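Local coordinates for protein fatty acid synthase 1, isoform A (Drosophila melanogaster, PDB 6FN6) that probably builds long-chain saturated fatty acids from acetyl-CoA and malonyl-CoA with NADPH, this piece being its modifying region of dehydratase, enoylreductase and ketoreductase, at residues A[403-408]-A[440-445]; A[306-311]-A[376-381]; A[268-273]-A[429-434]; A[425-430]-A[444-449]. All coordinates share one frame; numbering follows the deposited sequence.

Contact 1: residues A[403-408]-A[440-445]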
loop_
_atom_site.group_PDB
_atom_site.type_symbol
_atom_site.label_atom_id
_atom_site.label_comp_id
_atom_site.label_asym_id
_atom_site.label_seq_id
_atom_site.Cartn_x
_atom_site.Cartn_y
_atom_site.Cartn_z
ATOM N N PHE A 403 -17.212 -18.257 -75.607
ATOM C CA PHE A 403 -15.860 -17.894 -76.020
ATOM C C PHE A 403 -14.892 -19.070 -75.925
ATOM O O PHE A 403 -15.199 -20.095 -75.316
ATOM C CB PHE A 403 -15.339 -16.737 -75.170
ATOM C CG PHE A 403 -16.044 -15.435 -75.421
ATOM C CD1 PHE A 403 -17.221 -15.128 -74.756
ATOM C CD2 PHE A 403 -15.535 -14.519 -76.326
ATOM C CE1 PHE A 403 -17.871 -13.932 -74.983
ATOM C CE2 PHE A 403 -16.182 -13.321 -76.559
ATOM C CZ PHE A 403 -17.352 -13.027 -75.886
ATOM N N LEU A 404 -13.731 -18.918 -76.553
ATOM C CA LEU A 404 -12.633 -19.862 -76.389
ATOM C C LEU A 404 -11.381 -19.112 -75.954
ATOM O O LEU A 404 -10.913 -18.215 -76.654
ATOM C CB LEU A 404 -12.353 -20.621 -77.687
ATOM C CG LEU A 404 -13.442 -21.530 -78.258
ATOM C CD1 LEU A 404 -12.966 -22.124 -79.571
ATOM C CD2 LEU A 404 -13.819 -22.629 -77.279
ATOM N N ILE A 405 -10.846 -19.474 -74.794
ATOM C CA ILE A 405 -9.594 -18.899 -74.327
ATOM C C ILE A 405 -8.487 -19.890 -74.660
ATOM O O ILE A 405 -8.347 -20.920 -74.003
ATOM C CB ILE A 405 -9.626 -18.582 -72.819
ATOM C CG1 ILE A 405 -10.891 -17.796 -72.459
ATOM C CG2 ILE A 405 -8.387 -17.791 -72.429
ATOM C CD1 ILE A 405 -11.072 -17.569 -70.973
ATOM N N LEU A 406 -7.711 -19.582 -75.692
ATOM C CA LEU A 406 -6.690 -20.504 -76.174
ATOM C C LEU A 406 -5.293 -19.902 -76.059
ATOM O O LEU A 406 -4.980 -18.905 -76.707
ATOM C CB LEU A 406 -6.972 -20.891 -77.627
ATOM C CG LEU A 406 -8.382 -21.416 -77.916
ATOM C CD1 LEU A 406 -8.585 -21.616 -79.407
ATOM C CD2 LEU A 406 -8.650 -22.711 -77.164
ATOM N N GLU A 407 -4.460 -20.510 -75.220
ATOM C CA GLU A 407 -3.056 -20.134 -75.137
ATOM C C GLU A 407 -2.296 -20.951 -76.169
ATOM O O GLU A 407 -2.346 -22.182 -76.160
ATOM C CB GLU A 407 -2.497 -20.359 -73.728
ATOM C CG GLU A 407 -0.981 -20.221 -73.625
ATOM C CD GLU A 407 -0.474 -20.241 -72.188
ATOM O OE1 GLU A 407 -1.268 -19.960 -71.264
ATOM O OE2 GLU A 407 0.723 -20.541 -71.983
ATOM N N GLU A 408 -1.595 -20.263 -77.061
ATOM C CA GLU A 408 -0.905 -20.923 -78.161
ATOM C C GLU A 408 0.530 -20.433 -78.280
ATOM O O GLU A 408 0.888 -19.396 -77.723
ATOM C CB GLU A 408 -1.643 -20.667 -79.482
ATOM C CG GLU A 408 -3.089 -21.137 -79.500
ATOM C CD GLU A 408 -3.217 -22.643 -79.562
ATOM O OE1 GLU A 408 -2.303 -23.298 -80.105
ATOM O OE2 GLU A 408 -4.233 -23.172 -79.067
ATOM N N LEU A 440 -2.134 -15.268 -76.079
ATOM C CA LEU A 440 -3.446 -15.653 -75.571
ATOM C C LEU A 440 -4.520 -15.182 -76.551
ATOM O O LEU A 440 -4.622 -13.990 -76.851
ATOM C CB LEU A 440 -3.690 -15.067 -74.178
ATOM C CG LEU A 440 -4.916 -15.595 -73.423
ATOM C CD1 LEU A 440 -4.757 -17.074 -73.079
ATOM C CD2 LEU A 440 -5.176 -14.779 -72.160
ATOM N N VAL A 441 -5.309 -16.124 -77.056
ATOM C CA VAL A 441 -6.308 -15.822 -78.071
ATOM C C VAL A 441 -7.712 -16.033 -77.522
ATOM O O VAL A 441 -8.040 -17.106 -77.015
ATOM C CB VAL A 441 -6.087 -16.682 -79.334
ATOM C CG1 VAL A 441 -7.071 -16.296 -80.426
ATOM C CG2 VAL A 441 -4.655 -16.544 -79.834
ATOM N N LEU A 442 -8.542 -15.003 -77.636
ATOM C CA LEU A 442 -9.952 -15.113 -77.293
ATOM C C LEU A 442 -10.772 -15.218 -78.581
ATOM O O LEU A 442 -10.780 -14.294 -79.395
ATOM C CB LEU A 442 -10.399 -13.912 -76.455
ATOM C CG LEU A 442 -11.816 -13.979 -75.877
ATOM C CD1 LEU A 442 -11.947 -15.099 -74.857
ATOM C CD2 LEU A 442 -12.203 -12.650 -75.255
ATOM N N ALA A 443 -11.461 -16.343 -78.755
ATOM C CA ALA A 443 -12.181 -16.613 -79.996
ATOM C C ALA A 443 -13.682 -16.719 -79.760
ATOM O O ALA A 443 -14.129 -17.030 -78.656
ATOM C CB ALA A 443 -11.659 -17.886 -80.638
ATOM N N ARG A 444 -14.446 -16.470 -80.820
ATOM C CA ARG A 444 -15.902 -16.440 -80.757
ATOM C C ARG A 444 -16.471 -16.598 -82.167
ATOM O O ARG A 444 -15.819 -16.220 -83.140
ATOM C CB ARG A 444 -16.377 -15.122 -80.139
ATOM C CG ARG A 444 -17.836 -15.088 -79.716
ATOM C CD ARG A 444 -18.271 -13.655 -79.420
ATOM N NE ARG A 444 -19.333 -13.572 -78.418
ATOM C CZ ARG A 444 -19.877 -12.432 -78.000
ATOM N NH1 ARG A 444 -19.477 -11.274 -78.512
ATOM N NH2 ARG A 444 -20.834 -12.446 -77.081
ATOM N N LYS A 445 -17.666 -17.172 -82.286
ATOM C CA LYS A 445 -18.343 -17.224 -83.579
ATOM C C LYS A 445 -18.776 -15.812 -83.965
ATOM O O LYS A 445 -19.299 -15.068 -83.138
ATOM C CB LYS A 445 -19.555 -18.162 -83.546
ATOM C CG LYS A 445 -19.210 -19.645 -83.612
ATOM C CD LYS A 445 -20.460 -20.507 -83.776
ATOM C CE LYS A 445 -20.686 -20.910 -85.229
ATOM N NZ LYS A 445 -19.668 -21.890 -85.710
#

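Contact 2: residues A[306-311]-A[376-381]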
loop_
_atom_site.group_PDB
_atom_site.type_symbol
_atom_site.label_atom_id
_atom_site.label_comp_id
_atom_site.label_asym_id
_atom_site.label_seq_id
_atom_site.Cartn_x
_atom_site.Cartn_y
_atom_site.Cartn_z
ATOM N N GLY A 306 -17.547 -22.276 -66.912
ATOM C CA GLY A 306 -16.325 -22.477 -67.672
ATOM C C GLY A 306 -15.604 -23.765 -67.320
ATOM O O GLY A 306 -15.882 -24.379 -66.291
ATOM N N VAL A 307 -14.684 -24.185 -68.183
ATOM C CA VAL A 307 -13.901 -25.393 -67.943
ATOM C C VAL A 307 -12.453 -25.181 -68.374
ATOM O O VAL A 307 -12.157 -24.280 -69.158
ATOM C CB VAL A 307 -14.509 -26.609 -68.673
ATOM C CG1 VAL A 307 -15.925 -26.873 -68.186
ATOM C CG2 VAL A 307 -14.495 -26.397 -70.182
ATOM N N GLU A 308 -11.557 -26.018 -67.857
ATOM C CA GLU A 308 -10.154 -25.986 -68.257
ATOM C C GLU A 308 -9.678 -27.369 -68.682
ATOM O O GLU A 308 -9.686 -28.312 -67.891
ATOM C CB GLU A 308 -9.272 -25.458 -67.123
ATOM C CG GLU A 308 -7.789 -25.786 -67.292
ATOM C CD GLU A 308 -6.905 -25.064 -66.293
ATOM O OE1 GLU A 308 -7.389 -24.733 -65.190
ATOM O OE2 GLU A 308 -5.719 -24.826 -66.610
ATOM N N LEU A 309 -9.265 -27.477 -69.940
ATOM C CA LEU A 309 -8.718 -28.718 -70.472
ATOM C C LEU A 309 -7.294 -28.918 -69.952
ATOM O O LEU A 309 -6.436 -28.051 -70.121
ATOM C CB LEU A 309 -8.746 -28.694 -71.999
ATOM C CG LEU A 309 -10.130 -28.427 -72.601
ATOM C CD1 LEU A 309 -10.044 -28.262 -74.108
ATOM C CD2 LEU A 309 -11.113 -29.536 -72.240
ATOM N N ALA A 310 -7.053 -30.064 -69.319
ATOM C CA ALA A 310 -5.788 -30.322 -68.634
ATOM C C ALA A 310 -5.134 -31.637 -69.062
ATOM O O ALA A 310 -4.660 -32.397 -68.219
ATOM C CB ALA A 310 -6.008 -30.320 -67.126
ATOM N N ASN A 311 -5.102 -31.905 -70.364
ATOM C CA ASN A 311 -4.484 -33.131 -70.864
ATOM C C ASN A 311 -2.986 -32.950 -71.094
ATOM O O ASN A 311 -2.569 -32.105 -71.885
ATOM C CB ASN A 311 -5.147 -33.569 -72.172
ATOM C CG ASN A 311 -6.538 -34.128 -71.963
ATOM O OD1 ASN A 311 -6.890 -34.554 -70.863
ATOM N ND2 ASN A 311 -7.337 -34.134 -73.024
ATOM N N PHE A 376 -17.228 -20.249 -71.484
ATOM C CA PHE A 376 -15.899 -20.305 -72.076
ATOM C C PHE A 376 -15.224 -21.652 -71.859
ATOM O O PHE A 376 -15.623 -22.433 -70.996
ATOM C CB PHE A 376 -15.014 -19.186 -71.518
ATOM C CG PHE A 376 -14.661 -19.348 -70.062
ATOM C CD1 PHE A 376 -13.602 -20.153 -69.674
ATOM C CD2 PHE A 376 -15.380 -18.680 -69.084
ATOM C CE1 PHE A 376 -13.276 -20.300 -68.338
ATOM C CE2 PHE A 376 -15.058 -18.822 -67.745
ATOM C CZ PHE A 376 -14.002 -19.630 -67.373
ATOM N N VAL A 377 -14.201 -21.910 -72.667
ATOM C CA VAL A 377 -13.364 -23.090 -72.523
ATOM C C VAL A 377 -11.915 -22.642 -72.630
ATOM O O VAL A 377 -11.532 -21.994 -73.605
ATOM C CB VAL A 377 -13.697 -24.162 -73.581
ATOM C CG1 VAL A 377 -12.740 -25.344 -73.469
ATOM C CG2 VAL A 377 -15.130 -24.631 -73.429
ATOM N N PHE A 378 -11.116 -22.974 -71.623
ATOM C CA PHE A 378 -9.696 -22.659 -71.655
ATOM C C PHE A 378 -8.889 -23.879 -72.080
ATOM O O PHE A 378 -9.191 -25.004 -71.682
ATOM C CB PHE A 378 -9.214 -22.160 -70.293
ATOM C CG PHE A 378 -7.744 -21.855 -70.253
ATOM C CD1 PHE A 378 -7.263 -20.637 -70.701
ATOM C CD2 PHE A 378 -6.840 -22.793 -69.776
ATOM C CE1 PHE A 378 -5.910 -20.357 -70.671
ATOM C CE2 PHE A 378 -5.487 -22.518 -69.742
ATOM C CZ PHE A 378 -5.021 -21.298 -70.190
ATOM N N GLY A 379 -7.869 -23.648 -72.899
ATOM C CA GLY A 379 -7.010 -24.718 -73.372
ATOM C C GLY A 379 -5.656 -24.208 -73.825
ATOM O O GLY A 379 -5.516 -23.042 -74.193
ATOM N N ILE A 380 -4.656 -25.081 -73.790
ATOM C CA ILE A 380 -3.315 -24.724 -74.229
ATOM C C ILE A 380 -2.923 -25.617 -75.397
ATOM O O ILE A 380 -3.060 -26.838 -75.329
ATOM C CB ILE A 380 -2.289 -24.834 -73.078
ATOM C CG1 ILE A 380 -2.743 -23.983 -71.884
ATOM C CG2 ILE A 380 -0.895 -24.420 -73.563
ATOM C CD1 ILE A 380 -1.778 -23.964 -70.716
ATOM N N ASP A 381 -2.447 -24.996 -76.470
ATOM C CA ASP A 381 -1.978 -25.724 -77.642
ATOM C C ASP A 381 -3.099 -26.544 -78.277
ATOM O O ASP A 381 -2.888 -27.681 -78.697
ATOM C CB ASP A 381 -0.804 -26.631 -77.265
ATOM C CG ASP A 381 0.359 -25.859 -76.675
ATOM O OD1 ASP A 381 0.506 -24.662 -77.005
ATOM O OD2 ASP A 381 1.128 -26.445 -75.881
#

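Contact 3: residues A[268-273]-A[429-434]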
loop_
_atom_site.group_PDB
_atom_site.type_symbol
_atom_site.label_atom_id
_atom_site.label_comp_id
_atom_site.label_asym_id
_atom_site.label_seq_id
_atom_site.Cartn_x
_atom_site.Cartn_y
_atom_site.Cartn_z
ATOM N N PRO A 268 -5.866 -2.804 -76.539
ATOM C CA PRO A 268 -6.251 -3.182 -77.903
ATOM C C PRO A 268 -6.689 -4.641 -77.982
ATOM O O PRO A 268 -6.124 -5.473 -77.270
ATOM C CB PRO A 268 -4.967 -2.958 -78.713
ATOM C CG PRO A 268 -4.142 -2.031 -77.898
ATOM C CD PRO A 268 -4.470 -2.340 -76.472
ATOM N N ASN A 269 -7.674 -4.944 -78.821
ATOM C CA ASN A 269 -8.062 -6.328 -79.060
ATOM C C ASN A 269 -6.824 -7.110 -79.479
ATOM O O ASN A 269 -6.610 -8.244 -79.049
ATOM C CB ASN A 269 -9.147 -6.423 -80.135
ATOM C CG ASN A 269 -10.456 -5.773 -79.713
ATOM O OD1 ASN A 269 -11.141 -5.161 -80.531
ATOM N ND2 ASN A 269 -10.823 -5.926 -78.445
ATOM N N ILE A 270 -6.018 -6.494 -80.337
ATOM C CA ILE A 270 -4.754 -7.075 -80.756
ATOM C C ILE A 270 -3.626 -6.331 -80.053
ATOM O O ILE A 270 -3.231 -5.242 -80.470
ATOM C CB ILE A 270 -4.586 -7.030 -82.289
ATOM C CG1 ILE A 270 -5.852 -7.543 -82.992
ATOM C CG2 ILE A 270 -3.369 -7.837 -82.710
ATOM C CD1 ILE A 270 -6.278 -8.950 -82.593
ATOM N N ASN A 271 -3.114 -6.919 -78.978
ATOM C CA ASN A 271 -2.079 -6.275 -78.180
ATOM C C ASN A 271 -0.791 -7.086 -78.259
ATOM O O ASN A 271 -0.729 -8.216 -77.775
ATOM C CB ASN A 271 -2.542 -6.125 -76.731
ATOM C CG ASN A 271 -1.706 -5.133 -75.946
ATOM O OD1 ASN A 271 -0.993 -4.309 -76.519
ATOM N ND2 ASN A 271 -1.806 -5.196 -74.624
ATOM N N THR A 272 0.235 -6.500 -78.868
ATOM C CA THR A 272 1.513 -7.181 -79.050
ATOM C C THR A 272 2.498 -6.813 -77.949
ATOM O O THR A 272 3.677 -7.166 -78.014
ATOM C CB THR A 272 2.146 -6.834 -80.408
ATOM O OG1 THR A 272 2.402 -5.426 -80.473
ATOM C CG2 THR A 272 1.220 -7.236 -81.552
ATOM N N THR A 273 2.011 -6.097 -76.941
ATOM C CA THR A 273 2.832 -5.732 -75.795
ATOM C C THR A 273 2.310 -6.423 -74.541
ATOM O O THR A 273 1.113 -6.390 -74.253
ATOM C CB THR A 273 2.852 -4.210 -75.569
ATOM O OG1 THR A 273 3.291 -3.551 -76.764
ATOM C CG2 THR A 273 3.786 -3.848 -74.420
ATOM N N VAL A 429 -11.271 -12.634 -81.459
ATOM C CA VAL A 429 -11.791 -11.419 -80.856
ATOM C C VAL A 429 -10.640 -10.614 -80.274
ATOM O O VAL A 429 -10.558 -9.404 -80.476
ATOM C CB VAL A 429 -12.852 -11.738 -79.788
ATOM C CG1 VAL A 429 -13.247 -10.480 -79.024
ATOM C CG2 VAL A 429 -14.074 -12.377 -80.433
ATOM N N GLN A 430 -9.756 -11.286 -79.543
ATOM C CA GLN A 430 -8.583 -10.629 -78.981
ATOM C C GLN A 430 -7.332 -11.475 -79.174
ATOM O O GLN A 430 -7.400 -12.703 -79.233
ATOM C CB GLN A 430 -8.784 -10.346 -77.487
ATOM C CG GLN A 430 -9.740 -9.200 -77.194
ATOM C CD GLN A 430 -9.500 -8.559 -75.840
ATOM O OE1 GLN A 430 -9.689 -7.352 -75.676
ATOM N NE2 GLN A 430 -9.088 -9.361 -74.861
ATOM N N GLU A 431 -6.192 -10.803 -79.268
ATOM C CA GLU A 431 -4.896 -11.470 -79.290
ATOM C C GLU A 431 -3.929 -10.745 -78.370
ATOM O O GLU A 431 -3.498 -9.629 -78.660
ATOM C CB GLU A 431 -4.324 -11.531 -80.705
ATOM C CG GLU A 431 -5.007 -12.541 -81.607
ATOM C CD GLU A 431 -4.521 -12.463 -83.041
ATOM O OE1 GLU A 431 -3.557 -11.713 -83.308
ATOM O OE2 GLU A 431 -5.095 -13.163 -83.900
ATOM N N GLN A 432 -3.602 -11.380 -77.251
ATOM C CA GLN A 432 -2.686 -10.798 -76.283
ATOM C C GLN A 432 -1.402 -11.611 -76.219
ATOM O O GLN A 432 -1.427 -12.828 -76.033
ATOM C CB GLN A 432 -3.336 -10.718 -74.897
ATOM C CG GLN A 432 -2.391 -10.272 -73.780
ATOM C CD GLN A 432 -1.765 -8.917 -74.043
ATOM O OE1 GLN A 432 -2.460 -7.902 -74.107
ATOM N NE2 GLN A 432 -0.442 -8.893 -74.195
ATOM N N SER A 433 -0.279 -10.926 -76.390
ATOM C CA SER A 433 1.022 -11.574 -76.359
ATOM C C SER A 433 1.315 -12.077 -74.954
ATOM O O SER A 433 0.923 -11.453 -73.966
ATOM C CB SER A 433 2.120 -10.611 -76.811
ATOM O OG SER A 433 2.213 -9.505 -75.930
ATOM N N LEU A 434 1.991 -13.218 -74.877
ATOM C CA LEU A 434 2.487 -13.744 -73.614
ATOM C C LEU A 434 3.996 -13.843 -73.755
ATOM O O LEU A 434 4.568 -14.933 -73.798
ATOM C CB LEU A 434 1.862 -15.106 -73.298
ATOM C CG LEU A 434 0.342 -15.097 -73.113
ATOM C CD1 LEU A 434 -0.204 -16.507 -72.962
ATOM C CD2 LEU A 434 -0.041 -14.247 -71.910
#

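Contact 4: residues A[425-430]-A[444-449]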
loop_
_atom_site.group_PDB
_atom_site.type_symbol
_atom_site.label_atom_id
_atom_site.label_comp_id
_atom_site.label_asym_id
_atom_site.label_seq_id
_atom_site.Cartn_x
_atom_site.Cartn_y
_atom_site.Cartn_z
ATOM N N GLY A 425 -15.108 -21.452 -88.496
ATOM C CA GLY A 425 -16.078 -20.374 -88.419
ATOM C C GLY A 425 -15.917 -19.437 -87.240
ATOM O O GLY A 425 -16.840 -18.694 -86.898
ATOM N N PHE A 426 -14.749 -19.477 -86.610
ATOM C CA PHE A 426 -14.477 -18.635 -85.453
ATOM C C PHE A 426 -13.594 -17.456 -85.842
ATOM O O PHE A 426 -12.845 -17.523 -86.815
ATOM C CB PHE A 426 -13.819 -19.449 -84.338
ATOM C CG PHE A 426 -14.800 -20.132 -83.435
ATOM C CD1 PHE A 426 -15.585 -21.171 -83.902
ATOM C CD2 PHE A 426 -14.948 -19.727 -82.121
ATOM C CE1 PHE A 426 -16.494 -21.798 -83.072
ATOM C CE2 PHE A 426 -15.852 -20.349 -81.288
ATOM C CZ PHE A 426 -16.628 -21.385 -81.764
ATOM N N VAL A 427 -13.701 -16.372 -85.081
ATOM C CA VAL A 427 -12.893 -15.185 -85.319
ATOM C C VAL A 427 -12.097 -14.859 -84.057
ATOM O O VAL A 427 -12.565 -15.076 -82.941
ATOM C CB VAL A 427 -13.772 -13.990 -85.746
ATOM C CG1 VAL A 427 -14.670 -13.539 -84.599
ATOM C CG2 VAL A 427 -12.909 -12.838 -86.236
ATOM N N ALA A 428 -10.886 -14.346 -84.232
ATOM C CA ALA A 428 -10.080 -13.964 -83.086
ATOM C C ALA A 428 -10.548 -12.609 -82.573
ATOM O O ALA A 428 -10.270 -11.571 -83.174
ATOM C CB ALA A 428 -8.610 -13.924 -83.449
ATOM N N VAL A 429 -11.271 -12.634 -81.459
ATOM C CA VAL A 429 -11.791 -11.419 -80.856
ATOM C C VAL A 429 -10.640 -10.614 -80.274
ATOM O O VAL A 429 -10.558 -9.404 -80.476
ATOM C CB VAL A 429 -12.852 -11.738 -79.788
ATOM C CG1 VAL A 429 -13.247 -10.480 -79.024
ATOM C CG2 VAL A 429 -14.074 -12.377 -80.433
ATOM N N GLN A 430 -9.756 -11.286 -79.543
ATOM C CA GLN A 430 -8.583 -10.629 -78.981
ATOM C C GLN A 430 -7.332 -11.475 -79.174
ATOM O O GLN A 430 -7.400 -12.703 -79.233
ATOM C CB GLN A 430 -8.784 -10.346 -77.487
ATOM C CG GLN A 430 -9.740 -9.200 -77.194
ATOM C CD GLN A 430 -9.500 -8.559 -75.840
ATOM O OE1 GLN A 430 -9.689 -7.352 -75.676
ATOM N NE2 GLN A 430 -9.088 -9.361 -74.861
ATOM N N ARG A 444 -14.446 -16.470 -80.820
ATOM C CA ARG A 444 -15.902 -16.440 -80.757
ATOM C C ARG A 444 -16.471 -16.598 -82.167
ATOM O O ARG A 444 -15.819 -16.220 -83.140
ATOM C CB ARG A 444 -16.377 -15.122 -80.139
ATOM C CG ARG A 444 -17.836 -15.088 -79.716
ATOM C CD ARG A 444 -18.271 -13.655 -79.420
ATOM N NE ARG A 444 -19.333 -13.572 -78.418
ATOM C CZ ARG A 444 -19.877 -12.432 -78.000
ATOM N NH1 ARG A 444 -19.477 -11.274 -78.512
ATOM N NH2 ARG A 444 -20.834 -12.446 -77.081
ATOM N N LYS A 445 -17.666 -17.172 -82.286
ATOM C CA LYS A 445 -18.343 -17.224 -83.579
ATOM C C LYS A 445 -18.776 -15.812 -83.965
ATOM O O LYS A 445 -19.299 -15.068 -83.138
ATOM C CB LYS A 445 -19.555 -18.162 -83.546
ATOM C CG LYS A 445 -19.210 -19.645 -83.612
ATOM C CD LYS A 445 -20.460 -20.507 -83.776
ATOM C CE LYS A 445 -20.686 -20.910 -85.229
ATOM N NZ LYS A 445 -19.668 -21.890 -85.710
ATOM N N ALA A 446 -18.547 -15.441 -85.219
ATOM C CA ALA A 446 -18.929 -14.121 -85.708
ATOM C C ALA A 446 -20.439 -14.029 -85.935
ATOM O O ALA A 446 -21.124 -15.046 -86.036
ATOM C CB ALA A 446 -18.182 -13.799 -86.987
ATOM N N VAL A 447 -20.951 -12.802 -85.991
ATOM C CA VAL A 447 -22.353 -12.563 -86.323
ATOM C C VAL A 447 -22.429 -11.812 -87.643
ATOM O O VAL A 447 -21.509 -11.077 -88.003
ATOM C CB VAL A 447 -23.091 -11.781 -85.215
ATOM C CG1 VAL A 447 -23.023 -12.526 -83.895
ATOM C CG2 VAL A 447 -22.534 -10.361 -85.083
ATOM N N ASP A 448 -23.533 -12.004 -88.359
ATOM C CA ASP A 448 -23.734 -11.375 -89.655
ATOM C C ASP A 448 -24.517 -10.073 -89.509
ATOM O O ASP A 448 -25.689 -10.085 -89.135
ATOM C CB ASP A 448 -24.466 -12.337 -90.594
ATOM C CG ASP A 448 -24.547 -11.825 -92.017
ATOM O OD1 ASP A 448 -23.845 -10.851 -92.357
ATOM O OD2 ASP A 448 -25.307 -12.416 -92.806
ATOM N N LEU A 449 -23.855 -8.955 -89.787
ATOM C CA LEU A 449 -24.461 -7.636 -89.627
ATOM C C LEU A 449 -25.590 -7.420 -90.637
ATOM O O LEU A 449 -26.535 -6.668 -90.387
ATOM C CB LEU A 449 -23.402 -6.545 -89.787
ATOM C CG LEU A 449 -22.253 -6.557 -88.773
ATOM C CD1 LEU A 449 -21.330 -5.371 -89.008
ATOM C CD2 LEU A 449 -22.768 -6.559 -87.333
#

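Contact 1: residues A[403-408]-A[440-445]
Phe-403 and Arg-444 meet at one end of an antiparallel strand pair, the flat ring and the flat guanidinium inclined by only 23°. Phe-403 CZ lies over one face of the guanidinium, 3.3 Å from Arg-444 CZ, while Arg-444 CG stands over the ring, offset toward its rim. The arginine reaches this place because its chain is extended from CG to NE, bringing CD alongside the ring atoms CE2 and CZ. Hydrogen bonds from NE to Asn-401 O and from NH1 to Lys-538 O then restrain the group's rotation. Next to the ring, Leu-442 CD1 fits between two neighbours, 3.8 Å from Phe-403 CB and 3.8 Å from Ile-405 CG1. Ile-405 divides its branches, for its CG2 turns to Leu-440 CD1 at 3.8 Å. Leu-440 CD1 also touches Glu-407 CB, whose carboxylate forms a salt bridge with Arg-283. On the face opposite Ile-405 and Leu-442, Leu-404 CB packs against Ala-443 CB at 4.1 Å. Four backbone bonds join the hydrogen-bonded pairs Leu-404/Ala-443 and Leu-406/Val-441, the straightest running from Leu-406 N to Val-441 O (179°). Helix 279-296 packs on the face carrying Ile-405, Leu-440 and Leu-442; strand 374-380 flanks 402-409, and strand 426-433 lies on the outer side of 438-445.

Contact 2: residues A[306-311]-A[376-381]
Strands 306-309 and 376-380 run parallel, their axes 14° apart and 4.9 Å at closest approach. Phe-378 provides both sound backbone bonds: its N donates to Val-307 O at 3.0 Å and its O accepts from Leu-309 N at 3.0 Å, so that the two partners flank Glu-308. A third bond, from Val-307 N to Phe-376 O, is weak. Gly-306 has no side chain, and the Phe-376 ring lies directly over its backbone. Gly-306 CA is 3.7 Å from the ring centroid and 13° off the normal, a CH-pi contact over the centre of the face. The ring gets there because Phe-376 CG sits between the backbone N and the carbonyl carbon (chi1 68°). These are inner parallel strands of a mixed sheet; without the short edge strand 270-271, seven strands remain, with 438-445 alone antiparallel and set between 402-409 and 426-433, the order of a class I methyltransferase fold, consistent with the pseudo-methyltransferase domain of animal fatty acid synthases. On the same face as Phe-376, Glu-308 and Phe-378 lie side by side with carboxylate and ring planes perpendicular, Glu-308 OE2 being 3.9 Å from Phe-378 CE2. The same oxygen has a salt bridge to Arg-313 and a hydrogen bond from Val-319 N. On the opposite face, Val-307 CG2 meets Val-377 CG2 at 3.8 Å, and Val-377 CG1 also receives Leu-309 CD1 at 4.0 Å.

Contact 3: residues A[268-273]-A[429-434]
A glutamine amide bridges side chain and backbone here: Gln-432 OE1 accepts a bond from Asn-271 ND2 at 2.8 Å, while Gln-432 NE2 donates to Thr-273 O at 2.9 Å. The setting is the edge of the methyltransferase-like sheet, where the short strand 270-271 adds in parallel to strand 426-433. A bend at chi2 (58°) brings the amide of Gln-432 alongside Asn-271, the two amide planes standing almost at right angles; the N-H of Asn-271 meets OE1 in the carbonyl plane, on a lone pair. NE2 also bonds to Ser-433 O in its own strand, so three hydrogen bonds fix the amide's orientation. Three backbone bonds join the strands beside this polar group. Asn-269 O takes Glu-431 N, Glu-431 O takes Asn-271 N at 2.8 Å, and Asn-271 O takes Ser-433 N at 3.1 Å. On the other face Ile-270 lies alongside Glu-431, its CD1 3.7 Å from Glu-431 CB; the carboxylate beyond is held by Tyr-413 and by a salt bridge to Arg-418. Asn-269 is tied to another part of the chain through OD1, which accepts a bond from Gln-535, while its ND2 makes a weak bond to Gln-430 OE1 at 3.3 Å.

Contact 4: residues A[425-430]-A[444-449]
Phe-426 lays its side chain across the backbone of Arg-444 and Lys-445. Its CB begins 4.0 Å from Arg-444 O. CG, similarly near that carbonyl, stands beside its own backbone N (chi1 -87°), which directs the ring over Lys-445. Along one side of the ring, CD2 approaches Arg-444 C at 3.5 Å and CE2 passes near Lys-445 N. Along the other, CD1 and then CE1 face Lys-445 CG, CE1 at 3.5 Å, and CZ at the tip is almost as near to it. Lys-445 CG thus stands over the ring face, 24° off the normal, in a CH-pi contact displaced toward the rim. The two segments belong to the β-hairpin of strands 426-433 and 438-445. Before it, Gly-425, with positive phi, is the C-prime residue of the Schellman motif ending helix 410-423; within it, Val-429 and Gln-430 both face Leu-442 as a classic β bulge. Val-427 and Arg-444 form a hydrogen-bonded pair: Val-427 N reaches Arg-444 O at 2.9 Å, and Arg-444 N returns to Val-427 O at 3.2 Å. Val-427 CG1 also comes to 3.3 Å from Arg-444 O. At the bulge, Val-429 CG2 packs on Arg-444 CB at 3.6 Å, and Leu-540 touches both residues from a loop.

How the contacts relate
One mixed sheet carries all four contacts, and their chemistry changes across it. Contacts 1 and 2 are buried and mainly apolar; they adjoin through strands 402-409 and 374-380, with probable backbone bonds such as Ile-405 N to Val-377 O. Contacts 3 and 4 are only partly buried. At the sheet edge contact 3 adds amide side-chain bonds to its backbone bonds, whereas contact 4 combines ring packing with the hairpin backbone. Strand 438-445 serves contacts 1 and 4, and strand 426-433 serves contacts 3 and 4, so the hairpin links these three. Contact 2 stands apart from contacts 3 and 4, its centre about 19 Å from each of theirs.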